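Local coordinates for protein pectate lyase 1 (Juniperus ashei, PDB 1PXZ) that cleaves pectate chains by calcium-dependent elimination, though with low activity, and is the major allergen of mountain cedar pollen, at residues Ser12-Asp15 and Gln16-Lys20; Val215-Ala218 and Phe219-Phe222; Ala335-Leu338 and Thr339-Ala342. All coordinates share one frame; numbering follows the deposited sequence.

Interaction 1 (Ser12-Asp15 and Gln16-Lys20)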
ATOM      1  N   SER A  12     -22.507   9.288  -7.100  1.00 16.37           N
ATOM      2  CA  SER A  12     -22.406   9.501  -5.661  1.00 18.22           C
ATOM      3  C   SER A  12     -21.605  10.775  -5.407  1.00 16.21           C
ATOM      4  O   SER A  12     -20.654  10.966  -6.162  1.00 16.16           O
ATOM      5  CB  SER A  12     -21.733   8.297  -5.000  1.00 15.27           C
ATOM      6  OG  SER A  12     -21.682   8.433  -3.588  1.00 21.74           O
ATOM      7  N   ASN A  13     -21.973  11.581  -4.425  1.00 15.16           N
ATOM      8  CA  ASN A  13     -21.145  12.643  -3.877  1.00 13.83           C
ATOM      9  C   ASN A  13     -20.476  12.119  -2.603  1.00 14.52           C
ATOM     10  O   ASN A  13     -21.204  11.966  -1.616  1.00 15.00           O
ATOM     11  CB  ASN A  13     -21.937  13.882  -3.498  1.00 13.94           C
ATOM     12  CG  ASN A  13     -22.678  14.553  -4.630  1.00 34.73           C
ATOM     13  OD1 ASN A  13     -22.855  13.997  -5.721  1.00 24.42           O
ATOM     14  ND2 ASN A  13     -23.145  15.777  -4.364  1.00 40.79           N
ATOM     15  N   TRP A  14     -19.175  11.856  -2.599  1.00 10.62           N
ATOM     16  CA  TRP A  14     -18.600  11.228  -1.408  1.00  9.66           C
ATOM     17  C   TRP A  14     -18.833  12.034  -0.137  1.00  8.93           C
ATOM     18  O   TRP A  14     -18.901  11.455   0.945  1.00 15.32           O
ATOM     19  CB  TRP A  14     -17.087  11.007  -1.580  1.00 13.64           C
ATOM     20  CG  TRP A  14     -16.287  12.257  -1.823  1.00 13.77           C
ATOM     21  CD1 TRP A  14     -15.885  12.757  -3.032  1.00 12.70           C
ATOM     22  CD2 TRP A  14     -15.788  13.167  -0.829  1.00 14.61           C
ATOM     23  NE1 TRP A  14     -15.167  13.922  -2.847  1.00 17.02           N
ATOM     24  CE2 TRP A  14     -15.100  14.187  -1.505  1.00 11.53           C
ATOM     25  CE3 TRP A  14     -15.847  13.218   0.565  1.00 12.80           C
ATOM     26  CZ2 TRP A  14     -14.487  15.245  -0.826  1.00 13.79           C
ATOM     27  CZ3 TRP A  14     -15.258  14.252   1.256  1.00 11.95           C
ATOM     28  CH2 TRP A  14     -14.584  15.252   0.532  1.00 13.63           C
ATOM     29  N   ASP A  15     -18.901  13.356  -0.238  1.00 11.97           N
ATOM     30  CA  ASP A  15     -18.958  14.149   1.017  1.00 10.97           C
ATOM     31  C   ASP A  15     -20.225  13.777   1.770  1.00 14.85           C
ATOM     32  O   ASP A  15     -20.221  13.777   3.000  1.00 20.55           O
ATOM     33  CB  ASP A  15     -18.862  15.629   0.742  1.00 16.14           C
ATOM     34  CG  ASP A  15     -19.936  16.296  -0.085  1.00 32.04           C
ATOM     35  OD1 ASP A  15     -20.851  15.656  -0.641  1.00 29.80           O
ATOM     36  OD2 ASP A  15     -19.895  17.550  -0.211  1.00 41.00           O
ATOM     37  N   GLN A  16     -21.276  13.456   1.014  1.00  8.03           N
ATOM     38  CA  GLN A  16     -22.530  13.155   1.734  1.00 13.85           C
ATOM     39  C   GLN A  16     -22.716  11.652   1.879  1.00 15.82           C
ATOM     40  O   GLN A  16     -23.660  11.204   2.535  1.00 17.58           O
ATOM     41  CB  GLN A  16     -23.715  13.835   1.037  1.00 14.94           C
ATOM     42  CG  GLN A  16     -24.052  13.226  -0.304  1.00 10.24           C
ATOM     43  CD  GLN A  16     -24.937  14.117  -1.153  1.00 11.24           C
ATOM     44  OE1 GLN A  16     -25.319  15.224  -0.774  1.00 13.52           O
ATOM     45  NE2 GLN A  16     -25.279  13.608  -2.340  1.00  8.84           N
ATOM     46  N   ASN A  17     -21.809  10.863   1.291  1.00  9.31           N
ATOM     47  CA  ASN A  17     -21.894   9.414   1.470  1.00  9.31           C
ATOM     48  C   ASN A  17     -20.503   8.801   1.569  1.00 10.72           C
ATOM     49  O   ASN A  17     -20.093   8.014   0.717  1.00 11.95           O
ATOM     50  CB  ASN A  17     -22.682   8.818   0.312  1.00 13.58           C
ATOM     51  CG  ASN A  17     -23.116   7.386   0.493  1.00 14.60           C
ATOM     52  OD1 ASN A  17     -23.792   6.884  -0.417  1.00 18.06           O
ATOM     53  ND2 ASN A  17     -22.774   6.732   1.588  1.00 10.13           N
ATOM     54  N   ARG A  18     -19.762   9.155   2.623  1.00 10.20           N
ATOM     55  CA  ARG A  18     -18.372   8.693   2.674  1.00 10.11           C
ATOM     56  C   ARG A  18     -18.290   7.173   2.686  1.00 10.52           C
ATOM     57  O   ARG A  18     -17.296   6.629   2.202  1.00  8.55           O
ATOM     58  CB  ARG A  18     -17.635   9.225   3.904  1.00 13.42           C
ATOM     59  CG  ARG A  18     -17.293  10.713   3.897  1.00 12.40           C
ATOM     60  CD  ARG A  18     -16.732  11.079   5.284  1.00 11.02           C
ATOM     61  NE  ARG A  18     -16.336  12.479   5.367  1.00 12.06           N
ATOM     62  CZ  ARG A  18     -15.129  12.912   5.014  1.00 15.41           C
ATOM     63  NH1 ARG A  18     -14.213  12.044   4.558  1.00 11.10           N
ATOM     64  NH2 ARG A  18     -14.845  14.204   5.126  1.00 11.81           N
ATOM     65  N   MET A  19     -19.250   6.421   3.241  1.00  8.96           N
ATOM     66  CA  MET A  19     -18.941   4.994   3.365  1.00 10.40           C
ATOM     67  C   MET A  19     -19.187   4.207   2.088  1.00 10.92           C
ATOM     68  O   MET A  19     -18.941   3.003   2.013  1.00 11.32           O
ATOM     69  CB  MET A  19     -19.754   4.394   4.517  1.00 12.43           C
ATOM     70  CG  MET A  19     -19.379   5.027   5.870  1.00 15.31           C
ATOM     71  SD  MET A  19     -20.171   4.082   7.175  1.00 20.85           S
ATOM     72  CE  MET A  19     -19.475   4.759   8.666  1.00 13.99           C
ATOM     73  N   LYS A  20     -19.670   4.881   1.044  1.00 11.18           N
ATOM     74  CA  LYS A  20     -19.809   4.178  -0.233  1.00 11.46           C
ATOM     75  C   LYS A  20     -18.457   3.662  -0.711  1.00 13.11           C
ATOM     76  O   LYS A  20     -18.395   2.622  -1.361  1.00 12.38           O
ATOM     77  CB  LYS A  20     -20.400   5.111  -1.280  1.00 14.71           C
ATOM     78  CG  LYS A  20     -20.682   4.465  -2.624  1.00 17.43           C
ATOM     79  CD  LYS A  20     -21.544   5.378  -3.473  1.00 27.17           C
ATOM     80  CE  LYS A  20     -22.129   4.601  -4.650  1.00 40.79           C
ATOM     81  NZ  LYS A  20     -22.265   5.475  -5.849  1.00 50.81           N
TER
HETATM   82  O   HOH W   1     -20.619  11.224   4.550  1.00 16.74           O
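Asn-13 and Gln-16 close a beta turn in the loop that leads from helix 5-9 to strand 39-43, the first strand of the parallel beta-helix. Gln-16 N donates to Asn-13 O at 3.0 Å, from 45° above the carbonyl plane. The next amide, Asn-17 N, is shared weakly between Asn-13 O and Trp-14 O, which leaves Asn-13 O with two amide donors. The backbone opens out at Asn-17 before the 3-10 segment that includes Arg-18 to Lys-20. A water bridges this second bend, donating to Asp-15 O and accepting from Arg-18 N.

The side chains of Asn-13 and Gln-16 lie across one another with their amide planes nearly parallel. Gln-16 NE2 touches Asn-13 CB at 3.5 Å, and no bond joins the two amides. Lys-20 returns toward the start of the loop. With its CG opposite the backbone N (chi1 -176°), the chain reaches back past Ser-12 to a salt bridge between its ammonium and Asp-11; the very short approach of its end to Ser-12 CB is doubtful.

Arg-18 ties the loop to the body of the beta-helix: its NH1 forms a salt bridge with Asp-93, and the side chain packs on Phe-40 of strand 39-43 and on Trp-69 and Ile-71 of strand 68-72. Within the loop, Trp-14 and Arg-18 run alongside each other, pointing the same way, with ring and guanidinium planes turned 66° apart. The indole corner, CZ3, stands 3.8 Å above one face of the guanidinium, near its rim, whereas Arg-18 NH2 sits at the edge of the indole, in its plane, 3.9 Å from Trp-14 CZ3.

Interaction 2 (Val215-Ala218 and Phe219-Phe222)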
ATOM      1  N   VAL A 215      -1.451 -10.315  -2.856  1.00  6.54           N
ATOM      2  CA  VAL A 215      -1.528  -8.849  -2.848  1.00  8.92           C
ATOM      3  C   VAL A 215      -1.814  -8.278  -4.232  1.00  8.20           C
ATOM      4  O   VAL A 215      -1.220  -8.764  -5.202  1.00  8.04           O
ATOM      5  CB  VAL A 215      -0.218  -8.210  -2.349  1.00 10.24           C
ATOM      6  CG1 VAL A 215      -0.326  -6.686  -2.451  1.00  7.17           C
ATOM      7  CG2 VAL A 215       0.073  -8.640  -0.917  1.00  9.56           C
ATOM      8  N   THR A 216      -2.681  -7.270  -4.310  1.00  6.71           N
ATOM      9  CA  THR A 216      -3.010  -6.616  -5.578  1.00  7.64           C
ATOM     10  C   THR A 216      -2.388  -5.215  -5.552  1.00  7.02           C
ATOM     11  O   THR A 216      -2.654  -4.505  -4.579  1.00  6.58           O
ATOM     12  CB  THR A 216      -4.526  -6.493  -5.823  1.00  9.35           C
ATOM     13  OG1 THR A 216      -5.120  -7.799  -5.874  1.00  8.30           O
ATOM     14  CG2 THR A 216      -4.843  -5.834  -7.163  1.00 10.35           C
ATOM     15  N   VAL A 217      -1.594  -4.917  -6.574  1.00  4.46           N
ATOM     16  CA  VAL A 217      -1.025  -3.552  -6.671  1.00  8.39           C
ATOM     17  C   VAL A 217      -1.593  -2.924  -7.930  1.00  6.03           C
ATOM     18  O   VAL A 217      -1.131  -3.349  -9.011  1.00  7.74           O
ATOM     19  CB  VAL A 217       0.507  -3.593  -6.696  1.00  9.54           C
ATOM     20  CG1 VAL A 217       1.088  -2.187  -6.895  1.00  7.88           C
ATOM     21  CG2 VAL A 217       1.036  -4.218  -5.418  1.00  8.09           C
ATOM     22  N   ALA A 218      -2.550  -1.999  -7.812  1.00  6.72           N
ATOM     23  CA  ALA A 218      -3.234  -1.500  -8.998  1.00  7.69           C
ATOM     24  C   ALA A 218      -3.486   0.005  -9.070  1.00 10.87           C
ATOM     25  O   ALA A 218      -3.855   0.636  -8.084  1.00  6.41           O
ATOM     26  CB  ALA A 218      -4.583  -2.216  -9.092  1.00  7.42           C
ATOM     27  N   PHE A 219      -3.335   0.558 -10.259  1.00  6.29           N
ATOM     28  CA  PHE A 219      -3.657   1.940 -10.585  1.00  7.45           C
ATOM     29  C   PHE A 219      -2.810   2.941  -9.791  1.00  5.31           C
ATOM     30  O   PHE A 219      -3.256   4.070  -9.529  1.00  8.42           O
ATOM     31  CB  PHE A 219      -5.144   2.234 -10.365  1.00  4.84           C
ATOM     32  CG  PHE A 219      -6.077   1.161 -10.918  1.00  5.58           C
ATOM     33  CD1 PHE A 219      -6.141   0.971 -12.284  1.00 10.75           C
ATOM     34  CD2 PHE A 219      -6.857   0.397 -10.066  1.00 11.68           C
ATOM     35  CE1 PHE A 219      -6.989  -0.009 -12.804  1.00 14.30           C
ATOM     36  CE2 PHE A 219      -7.682  -0.602 -10.573  1.00 17.43           C
ATOM     37  CZ  PHE A 219      -7.726  -0.800 -11.942  1.00 15.17           C
ATOM     38  N   ASN A 220      -1.603   2.559  -9.426  1.00  4.00           N
ATOM     39  CA  ASN A 220      -0.703   3.438  -8.685  1.00 10.74           C
ATOM     40  C   ASN A 220       0.180   4.228  -9.646  1.00  9.43           C
ATOM     41  O   ASN A 220       0.471   3.746 -10.745  1.00  7.25           O
ATOM     42  CB  ASN A 220       0.191   2.662  -7.719  1.00  7.96           C
ATOM     43  CG  ASN A 220      -0.573   1.805  -6.734  1.00  8.59           C
ATOM     44  OD1 ASN A 220      -0.677   0.583  -6.863  1.00 11.11           O
ATOM     45  ND2 ASN A 220      -1.123   2.451  -5.712  1.00  3.45           N
ATOM     46  N   GLN A 221       0.591   5.408  -9.210  1.00  5.50           N
ATOM     47  CA  GLN A 221       1.583   6.201  -9.922  1.00  6.30           C
ATOM     48  C   GLN A 221       2.911   5.985  -9.212  1.00  8.34           C
ATOM     49  O   GLN A 221       3.047   6.380  -8.051  1.00  7.80           O
ATOM     50  CB  GLN A 221       1.223   7.701  -9.969  1.00  7.56           C
ATOM     51  CG  GLN A 221       2.395   8.525 -10.531  1.00 10.62           C
ATOM     52  CD  GLN A 221       2.631   8.219 -12.013  1.00 10.85           C
ATOM     53  OE1 GLN A 221       1.720   8.177 -12.824  1.00 12.42           O
ATOM     54  NE2 GLN A 221       3.882   8.011 -12.393  1.00 13.33           N
ATOM     55  N   PHE A 222       3.884   5.352  -9.866  1.00  5.11           N
ATOM     56  CA  PHE A 222       5.181   5.115  -9.250  1.00  3.24           C
ATOM     57  C   PHE A 222       6.189   6.136  -9.738  1.00  9.86           C
ATOM     58  O   PHE A 222       6.710   6.031 -10.865  1.00  9.77           O
ATOM     59  CB  PHE A 222       5.675   3.700  -9.594  1.00  6.97           C
ATOM     60  CG  PHE A 222       4.986   2.634  -8.760  1.00  4.73           C
ATOM     61  CD1 PHE A 222       5.217   2.526  -7.403  1.00  7.42           C
ATOM     62  CD2 PHE A 222       4.126   1.749  -9.370  1.00  7.21           C
ATOM     63  CE1 PHE A 222       4.598   1.541  -6.640  1.00  8.63           C
ATOM     64  CE2 PHE A 222       3.473   0.766  -8.618  1.00  7.36           C
ATOM     65  CZ  PHE A 222       3.693   0.683  -7.259  1.00  9.70           C
TER
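Ala-218 and Phe-219 meet where strand 214-218 ends and the chain turns sharply toward strand 221-222, a corner of the parallel beta-helix. Phe-219 makes the bend in a left-handed helical conformation (phi 63°, psi 29°), and its ring folds back beside the last residue of the strand, Ala-218. CB lies beside the carbonyl of Ala-218. CG passes 3.4 Å from Ala-218 C, CD2 comes to 3.6 Å from Ala-218 CB, and CE2 continues past the same methyl at 3.8 Å. The ring approaches the alanine obliquely, and it also touches Asn-189, Asn-242 and Pro-3.

Asn-220 carries the chain out of the bend. Its contact with Asn-190 on the preceding coil is consistent with the internal stack of asparagines at the T2 turn of pectate lyases. Beyond it, Phe-222 brings its ring edge back to Val-217: methyl CG1 meets that edge in the plane of the ring, 3.9 Å from Phe-222 CZ. The two side chains cross at about a right angle. Phe-222 also stacks with Tyr-245 on the neighbouring coil, and both it and Val-217 touch Met-199.

The links made by Phe-219 and Phe-222 to the preceding strand are thus apolar and buried. They probably contribute through shape rather than direction, while backbone bonds to the neighbouring coils supply directional links.

Interaction 3 (Ala335-Leu338 and Thr339-Ala342)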
ATOM      1  N   ALA A 335      -2.654   3.002 -19.006  1.00 11.32           N
ATOM      2  CA  ALA A 335      -2.262   3.212 -17.612  1.00 11.05           C
ATOM      3  C   ALA A 335      -2.080   4.673 -17.252  1.00 14.94           C
ATOM      4  O   ALA A 335      -2.509   5.059 -16.154  1.00 13.14           O
ATOM      5  CB  ALA A 335      -0.993   2.427 -17.273  1.00 11.02           C
ATOM      6  N   PRO A 336      -1.470   5.512 -18.062  1.00 14.70           N
ATOM      7  CA  PRO A 336      -1.448   6.938 -17.700  1.00 12.32           C
ATOM      8  C   PRO A 336      -2.839   7.494 -17.466  1.00  9.90           C
ATOM      9  O   PRO A 336      -3.056   8.266 -16.518  1.00 16.91           O
ATOM     10  CB  PRO A 336      -0.792   7.603 -18.920  1.00 15.20           C
ATOM     11  CG  PRO A 336       0.066   6.523 -19.509  1.00 13.56           C
ATOM     12  CD  PRO A 336      -0.704   5.250 -19.291  1.00 15.07           C
ATOM     13  N   GLN A 337      -3.819   7.145 -18.290  1.00 12.66           N
ATOM     14  CA  GLN A 337      -5.165   7.680 -18.056  1.00 18.80           C
ATOM     15  C   GLN A 337      -5.802   7.116 -16.787  1.00 15.50           C
ATOM     16  O   GLN A 337      -6.520   7.829 -16.075  1.00 13.40           O
ATOM     17  CB  GLN A 337      -6.094   7.375 -19.237  1.00 23.78           C
ATOM     18  CG  GLN A 337      -6.112   8.439 -20.319  1.00 47.68           C
ATOM     19  CD  GLN A 337      -6.322   9.841 -19.776  1.00 63.56           C
ATOM     20  OE1 GLN A 337      -7.460  10.283 -19.614  1.00 76.92           O
ATOM     21  NE2 GLN A 337      -5.223  10.535 -19.494  1.00 76.16           N
ATOM     22  N   LEU A 338      -5.536   5.836 -16.539  1.00 12.03           N
ATOM     23  CA  LEU A 338      -6.185   5.150 -15.413  1.00 12.67           C
ATOM     24  C   LEU A 338      -5.612   5.606 -14.079  1.00 10.45           C
ATOM     25  O   LEU A 338      -6.234   5.367 -13.039  1.00 13.70           O
ATOM     26  CB  LEU A 338      -6.036   3.621 -15.535  1.00 10.41           C
ATOM     27  CG  LEU A 338      -6.791   2.994 -16.709  1.00 12.13           C
ATOM     28  CD1 LEU A 338      -6.341   1.558 -16.941  1.00 15.02           C
ATOM     29  CD2 LEU A 338      -8.296   3.040 -16.505  1.00 13.28           C
ATOM     30  N   THR A 339      -4.437   6.243 -14.123  1.00  9.08           N
ATOM     31  CA  THR A 339      -3.749   6.657 -12.909  1.00 11.17           C
ATOM     32  C   THR A 339      -3.710   8.180 -12.787  1.00 12.70           C
ATOM     33  O   THR A 339      -2.964   8.688 -11.941  1.00  9.86           O
ATOM     34  CB  THR A 339      -2.304   6.142 -12.832  1.00 12.39           C
ATOM     35  OG1 THR A 339      -1.573   6.545 -14.006  1.00 14.01           O
ATOM     36  CG2 THR A 339      -2.214   4.614 -12.823  1.00  9.20           C
ATOM     37  N   LYS A 340      -4.481   8.890 -13.611  1.00 12.44           N
ATOM     38  CA  LYS A 340      -4.378  10.355 -13.608  1.00 16.19           C
ATOM     39  C   LYS A 340      -4.766  10.936 -12.257  1.00 17.68           C
ATOM     40  O   LYS A 340      -4.259  12.000 -11.899  1.00 16.42           O
ATOM     41  CB  LYS A 340      -5.272  10.947 -14.697  1.00 19.60           C
ATOM     42  CG  LYS A 340      -6.703  10.440 -14.577  1.00 25.81           C
ATOM     43  CD  LYS A 340      -7.511  10.877 -15.794  1.00 43.75           C
ATOM     44  CE  LYS A 340      -8.420  12.048 -15.468  1.00 50.56           C
ATOM     45  NZ  LYS A 340      -9.862  11.657 -15.447  1.00 76.75           N
ATOM     46  N   ASN A 341      -5.640  10.236 -11.522  1.00 10.18           N
ATOM     47  CA  ASN A 341      -6.020  10.777 -10.204  1.00 12.80           C
ATOM     48  C   ASN A 341      -5.320  10.105  -9.038  1.00 14.68           C
ATOM     49  O   ASN A 341      -5.744  10.185  -7.866  1.00  8.35           O
ATOM     50  CB  ASN A 341      -7.545  10.653 -10.069  1.00 16.36           C
ATOM     51  CG  ASN A 341      -8.269  11.620 -10.996  1.00 22.48           C
ATOM     52  OD1 ASN A 341      -7.786  12.719 -11.281  1.00 20.64           O
ATOM     53  ND2 ASN A 341      -9.442  11.224 -11.473  1.00 19.87           N
ATOM     54  N   ALA A 342      -4.202   9.418  -9.311  1.00  9.38           N
ATOM     55  CA  ALA A 342      -3.481   8.754  -8.222  1.00  4.76           C
ATOM     56  C   ALA A 342      -3.081   9.749  -7.129  1.00 10.37           C
ATOM     57  O   ALA A 342      -2.836  10.924  -7.424  1.00 11.09           O
ATOM     58  CB  ALA A 342      -2.239   8.034  -8.709  1.00  7.49           C
TER
HETATM   59  O   HOH W   2      -6.934   7.727 -11.562  1.00 18.40           O
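Ala-335 O receives two donors from a single residue, the hydroxyl and the amide of Thr-339, at the C-terminal end of helix 335-338, a short helix late in the chain that packs on the parallel beta-helix. The hydroxyl bond is the shorter: OG1 donates at 2.8 Å to Ala-335 O, with a C=O...O angle of 137° and a tilt of 31° from the carbonyl plane. Thr-339 N makes a weak bond to the same oxygen and another weak one to Pro-336 O. A carbonyl of the last helical turn is therefore gripped by a side chain as well as by the backbone.

Rotation about the first side-chain bond of Thr-339 explains the grip. OG1 lies between the backbone N and the carbonyl carbon (chi1 55°), facing back along the helix, and the methyl CG2 flanks the same acceptor, 3.4 Å from Ala-335 O. Thr-339 is the first residue to depart from helical backbone angles, and it opens a type I beta turn closed by Ala-342 N donating to Thr-339 O at 3.0 Å.

Lys-340 follows the next carbonyl. Its amide donates weakly, though fairly straight, to Gln-337 O, and its aliphatic stem runs beside that oxygen, with CG 3.0 Å from Gln-337 O. Further out on this exposed side the two side chains cross, Gln-337 OE1 lying 3.9 Å from Lys-340 CD.

The helix end also contacts other parts of the chain. Leu-338 O accepts from the side chain of Asn-2, near the N-terminus, while Pro-336 and Thr-339 pack on Asn-244 of the beta-helix. A water completes the join between helix and turn, donating to Leu-338 O at 2.9 Å and accepting from Asn-341 N at 2.8 Å.

In the fold
Each of the three contacts is a bend in continuous chain, and the chemistry changes with depth. Interaction 2 is a buried corner of the beta-helix itself and is dominated by apolar side-chain contacts, whereas interaction 1, at the surface, combines backbone bonds, a water and charged side chains. Interaction 3 is intermediate: a buried threonine bonds back to a carbonyl of the helix, with exposed residues beside it. Interactions 2 and 3 touch: Thr-339 CG2 packs 3.5 Å from Phe-219 O, and Ala-342 lies against Gln-221, so residues 339-342 pack against the corner. Interaction 1 stands apart, its centre about 23 Å from that of interaction 2, and meets earlier coils through strands 39-43 and 68-72.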